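PDB 1NI3: YchF GTP-binding protein from Schizosaccharomyces pombe, which hydrolyses ATP, and GTP less efficiently, with magnesium as cofactor, and negatively regulates the G2/M transition of the cell cycle. Local coordinates for residues A[121-126]-A[227-232]; A[202-207]-A[255-260]. All blocks are in the same frame, centred on the assembly; numbering follows the deposited sequence.

Interaction 1 (A[121-126]-A[227-232])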
# COMPACT_ATOMS: atom_id res chain seq x y z
N GLN A 121 5.33 1.84 -8.09
CA GLN A 121 5.88 2.08 -9.43
C GLN A 121 7.36 2.41 -9.45
O GLN A 121 7.76 3.51 -9.10
CB GLN A 121 5.10 3.20 -10.12
CG GLN A 121 5.53 3.48 -11.55
CD GLN A 121 4.37 4.01 -12.38
OE1 GLN A 121 4.55 4.79 -13.32
NE2 GLN A 121 3.17 3.57 -12.04
N VAL A 122 8.16 1.44 -9.89
CA VAL A 122 9.60 1.62 -9.96
C VAL A 122 10.09 2.45 -11.15
O VAL A 122 10.10 1.98 -12.29
CB VAL A 122 10.30 0.27 -10.03
CG1 VAL A 122 11.79 0.48 -10.01
CG2 VAL A 122 9.85 -0.60 -8.88
N VAL A 123 10.53 3.68 -10.88
CA VAL A 123 11.03 4.56 -11.93
C VAL A 123 12.55 4.40 -12.07
O VAL A 123 13.28 4.42 -11.08
CB VAL A 123 10.72 6.05 -11.62
CG1 VAL A 123 11.22 6.94 -12.74
CG2 VAL A 123 9.22 6.24 -11.44
N ARG A 124 13.02 4.22 -13.30
CA ARG A 124 14.45 4.05 -13.55
C ARG A 124 15.19 5.37 -13.70
O ARG A 124 14.79 6.24 -14.47
CB ARG A 124 14.67 3.19 -14.79
CG ARG A 124 16.12 3.06 -15.19
CD ARG A 124 16.28 1.99 -16.24
NE ARG A 124 17.68 1.73 -16.53
CZ ARG A 124 18.11 0.68 -17.23
NH1 ARG A 124 17.23 -0.21 -17.69
NH2 ARG A 124 19.40 0.50 -17.46
N ALA A 125 16.28 5.50 -12.95
CA ALA A 125 17.11 6.70 -12.97
C ALA A 125 18.57 6.28 -13.06
O ALA A 125 19.46 6.96 -12.56
CB ALA A 125 16.89 7.50 -11.71
N PHE A 126 18.81 5.15 -13.70
CA PHE A 126 20.15 4.66 -13.87
C PHE A 126 20.26 4.20 -15.30
O PHE A 126 19.25 3.91 -15.95
CB PHE A 126 20.41 3.50 -12.91
CG PHE A 126 19.58 2.28 -13.20
CD1 PHE A 126 20.07 1.28 -14.02
CD2 PHE A 126 18.33 2.13 -12.63
CE1 PHE A 126 19.30 0.15 -14.28
CE2 PHE A 126 17.56 1.00 -12.89
CZ PHE A 126 18.05 0.01 -13.71
N VAL A 227 -0.71 5.17 -5.89
CA VAL A 227 0.58 4.77 -6.43
C VAL A 227 1.73 5.41 -5.67
O VAL A 227 1.67 6.57 -5.28
CB VAL A 227 0.69 5.15 -7.92
CG1 VAL A 227 2.01 4.64 -8.49
CG2 VAL A 227 -0.49 4.58 -8.69
N ILE A 228 2.78 4.63 -5.45
CA ILE A 228 3.95 5.13 -4.74
C ILE A 228 5.15 4.94 -5.65
O ILE A 228 5.51 3.81 -5.97
CB ILE A 228 4.17 4.34 -3.44
CG1 ILE A 228 2.95 4.51 -2.51
CG2 ILE A 228 5.45 4.80 -2.78
CD1 ILE A 228 2.93 3.53 -1.33
N TYR A 229 5.77 6.05 -6.05
CA TYR A 229 6.93 5.99 -6.95
C TYR A 229 8.27 5.70 -6.29
O TYR A 229 8.70 6.42 -5.39
CB TYR A 229 7.06 7.28 -7.74
CG TYR A 229 5.93 7.51 -8.70
CD1 TYR A 229 4.85 8.32 -8.35
CD2 TYR A 229 5.91 6.88 -9.94
CE1 TYR A 229 3.78 8.50 -9.22
CE2 TYR A 229 4.85 7.05 -10.82
CZ TYR A 229 3.78 7.86 -10.46
OH TYR A 229 2.74 8.03 -11.33
N LEU A 230 8.92 4.65 -6.75
CA LEU A 230 10.23 4.29 -6.23
C LEU A 230 11.26 4.58 -7.31
O LEU A 230 11.42 3.78 -8.24
CB LEU A 230 10.27 2.82 -5.84
CG LEU A 230 9.30 2.33 -4.76
CD1 LEU A 230 9.57 0.86 -4.47
CD2 LEU A 230 9.47 3.15 -3.48
N VAL A 231 11.95 5.72 -7.21
CA VAL A 231 12.97 6.10 -8.19
C VAL A 231 14.26 5.36 -7.90
O VAL A 231 15.05 5.79 -7.08
CB VAL A 231 13.29 7.61 -8.15
CG1 VAL A 231 14.32 7.93 -9.24
CG2 VAL A 231 12.05 8.43 -8.36
N ASN A 232 14.48 4.25 -8.61
CA ASN A 232 15.67 3.43 -8.42
C ASN A 232 16.89 3.98 -9.14
O ASN A 232 16.89 4.06 -10.36
CB ASN A 232 15.39 1.99 -8.90
CG ASN A 232 16.56 1.07 -8.69
OD1 ASN A 232 17.26 1.18 -7.69
ND2 ASN A 232 16.78 0.14 -9.61
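Gln121 to Arg124 pair with Tyr229 to Asn232 as parallel neighbours in a beta sheet, the two short strands passing within 4.4 Å at an angle of 31°. The bonds weave from one backbone to the other in the parallel manner: Gln121 N gives to Ile228 O, Gln121 O takes Leu230 N, Val123 N gives to Leu230 O and Val123 O takes Asn232 N. Beyond the paired residues the chain keeps its grip, since Ala125 N reaches Asn232 O at 3.0 Å.

On one face, Gln121 and Tyr229 lie side by side and point the same way. The glutamine has CG anti to its own nitrogen (chi1 -177°) and continues extended, which carries CB, CG and CD along the ring's CD2-CE2 side until OE1 sits at the ring edge, 3.4 Å from Tyr229 CE2. Amide and ring planes are steeply inclined, 72° apart. Val227 CG1 approaches a face of the same ring near its rim, and Val123 CG2 comes to 3.7 Å from Tyr229 CD2. Further along, Ala125 CB meets Val231 CG1 at 3.6 Å. Helices 140-168 and 246-254 pack over this face.

Val122, Leu230 and Asn232 occupy the other face, where Val122 CG1 lies 4.1 Å from Asn232 CB. The Phe126 ring presents its edge to the backbone, with CD2 3.3 Å from Asn232 O, while one of its faces carries Arg124 NE. The Asn232 amide lies beside the same ring, but its polar atoms are bonded elsewhere: OD1 accepts from Val267 N and ND2 donates to Val31 O in the predicted ATP-binding loop. Parallel central strands whose carboxyl ends meet the P-loop are the hallmark of the P-loop GTPase fold, to which this OBG-type G domain belongs.

Interaction 2 (A[202-207]-A[255-260]); sequences PIRKGD and ENSPGD
Two consecutive basic residues, Arg204 and Lys205, converge on the single carboxylate of Asp260, which also accepts a hydrogen bond from Ser257 of its own loop. The two cations meet it differently. Lys205 NZ stands 3.0 Å from Asp260 OD2 and equally near OD1, weak bonds that straddle the carboxylate; its stronger bond is to a backbone oxygen, Pro258 O, at 2.7 Å. A bend at chi2 (-65°) turns the lysine chain before its extended outer part delivers the amine to this double target.

Arg204 comes at Asp260 with the edge of its guanidinium, whose plane is turned 68° from that of the carboxylate. NH2 lies 3.2 Å from Asp260 OD1, and the bonds from NE and NH2 are all weak, and are shared over both carboxylate oxygens. With neighbouring charges of opposite sign, the aspartate is probably held ionised.

This salt-bridge network joins two connections of the G domain: a short 3-10 turn at 203-205, between helices 179-199 and 210-217, and the loop from helix 246-254 into strand 262-265. Pro202 adds a looser van der Waals contact, its CG 4.2 Å from Ser257 OG and its CD near the carbonyl oxygen of Asn256.

Within the second loop, Ser257 OG donates to Asp260 OD2 at 2.6 Å, arriving on the syn side but 33° out of the carboxylate plane. That bond spans Pro258 and Gly259, the glycine having a positive phi, in a loop that offers both the carbonyl of Pro258 and the acid of Asp260 to the same lysine amine.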
# COMPACT_ATOMS: atom_id res chain seq x y z
N PRO A 202 -5.71 10.14 -13.64
CA PRO A 202 -6.19 8.99 -12.88
C PRO A 202 -7.38 9.33 -12.00
O PRO A 202 -7.39 10.35 -11.31
CB PRO A 202 -4.96 8.54 -12.09
CG PRO A 202 -4.08 9.74 -12.09
CD PRO A 202 -4.27 10.33 -13.45
N ILE A 203 -8.40 8.48 -12.05
CA ILE A 203 -9.64 8.67 -11.30
C ILE A 203 -9.43 8.97 -9.81
O ILE A 203 -10.21 9.71 -9.19
CB ILE A 203 -10.58 7.43 -11.46
CG1 ILE A 203 -12.03 7.87 -11.43
CG2 ILE A 203 -10.30 6.40 -10.37
CD1 ILE A 203 -12.45 8.67 -12.65
N ARG A 204 -8.37 8.41 -9.23
CA ARG A 204 -8.11 8.63 -7.82
C ARG A 204 -7.82 10.10 -7.53
O ARG A 204 -7.76 10.51 -6.37
CB ARG A 204 -6.94 7.78 -7.36
CG ARG A 204 -5.60 8.20 -7.90
CD ARG A 204 -4.52 7.49 -7.12
NE ARG A 204 -3.19 7.87 -7.55
CZ ARG A 204 -2.57 7.33 -8.59
NH1 ARG A 204 -3.17 6.38 -9.31
NH2 ARG A 204 -1.35 7.74 -8.92
N LYS A 205 -7.65 10.89 -8.59
CA LYS A 205 -7.35 12.31 -8.43
C LYS A 205 -8.54 13.25 -8.57
O LYS A 205 -8.43 14.44 -8.26
CB LYS A 205 -6.26 12.71 -9.43
CG LYS A 205 -4.99 11.89 -9.32
CD LYS A 205 -4.29 12.10 -7.98
CE LYS A 205 -2.99 11.32 -7.89
NZ LYS A 205 -2.37 11.42 -6.55
N GLY A 206 -9.66 12.72 -9.03
CA GLY A 206 -10.83 13.56 -9.20
C GLY A 206 -11.38 13.99 -7.86
O GLY A 206 -10.94 13.52 -6.81
N ASP A 207 -12.35 14.89 -7.90
CA ASP A 207 -13.00 15.40 -6.70
C ASP A 207 -14.41 14.81 -6.74
O ASP A 207 -15.33 15.41 -7.29
CB ASP A 207 -13.06 16.93 -6.75
CG ASP A 207 -13.82 17.52 -5.57
OD1 ASP A 207 -13.63 17.03 -4.43
OD2 ASP A 207 -14.59 18.48 -5.77
N GLU A 255 3.05 17.38 -12.28
CA GLU A 255 2.24 17.82 -13.40
C GLU A 255 1.54 16.67 -14.11
O GLU A 255 1.22 16.78 -15.29
CB GLU A 255 3.12 18.58 -14.40
CG GLU A 255 3.70 19.89 -13.87
CD GLU A 255 4.85 20.41 -14.73
OE1 GLU A 255 4.71 20.44 -15.97
OE2 GLU A 255 5.90 20.79 -14.16
N ASN A 256 1.29 15.57 -13.40
CA ASN A 256 0.64 14.43 -14.04
C ASN A 256 0.00 13.50 -13.04
O ASN A 256 -0.99 12.83 -13.32
CB ASN A 256 1.67 13.65 -14.86
CG ASN A 256 2.14 14.41 -16.08
OD1 ASN A 256 1.39 14.56 -17.05
ND2 ASN A 256 3.37 14.91 -16.03
N SER A 257 0.60 13.44 -11.86
CA SER A 257 0.11 12.60 -10.79
C SER A 257 0.58 13.28 -9.53
O SER A 257 1.49 12.81 -8.85
CB SER A 257 0.70 11.20 -10.90
OG SER A 257 -0.27 10.24 -10.51
N PRO A 258 -0.04 14.42 -9.20
CA PRO A 258 0.31 15.20 -8.01
C PRO A 258 -0.09 14.51 -6.72
O PRO A 258 -1.06 13.75 -6.68
CB PRO A 258 -0.43 16.50 -8.24
CG PRO A 258 -1.68 16.05 -8.94
CD PRO A 258 -1.13 15.07 -9.95
N GLY A 259 0.68 14.78 -5.67
CA GLY A 259 0.39 14.22 -4.37
C GLY A 259 1.09 12.91 -4.10
O GLY A 259 1.52 12.64 -2.97
N ASP A 260 1.21 12.08 -5.13
CA ASP A 260 1.85 10.78 -4.99
C ASP A 260 3.27 10.85 -4.43
O ASP A 260 4.08 11.68 -4.83
CB ASP A 260 1.83 10.07 -6.33
CG ASP A 260 0.43 9.89 -6.85
OD1 ASP A 260 -0.36 9.19 -6.19
OD2 ASP A 260 0.11 10.47 -7.91

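Interactions 1 and 2 have their centres about 17 Å apart, yet strand 227-232 connects them directly. Its first residue, Val227, places CG2 3.3 Å from Arg204 NH2, so the arginine of the salt-bridge network also packs on the beginning of the strand. Tyr229, whose ring lies along Gln121 in interaction 1, reaches the loop of interaction 2 as well: its CE1 is 3.8 Å from Asp260 CB, and its OH is 3.8 Å from Ser257 CB. Interaction 2 thus sits beside the start of the strand whose full length takes part in interaction 1. Interaction 1 runs toward the predicted ATP site, with Val122 beside Val31 and Ala125 beside Met233, whereas interaction 2 lies away from it.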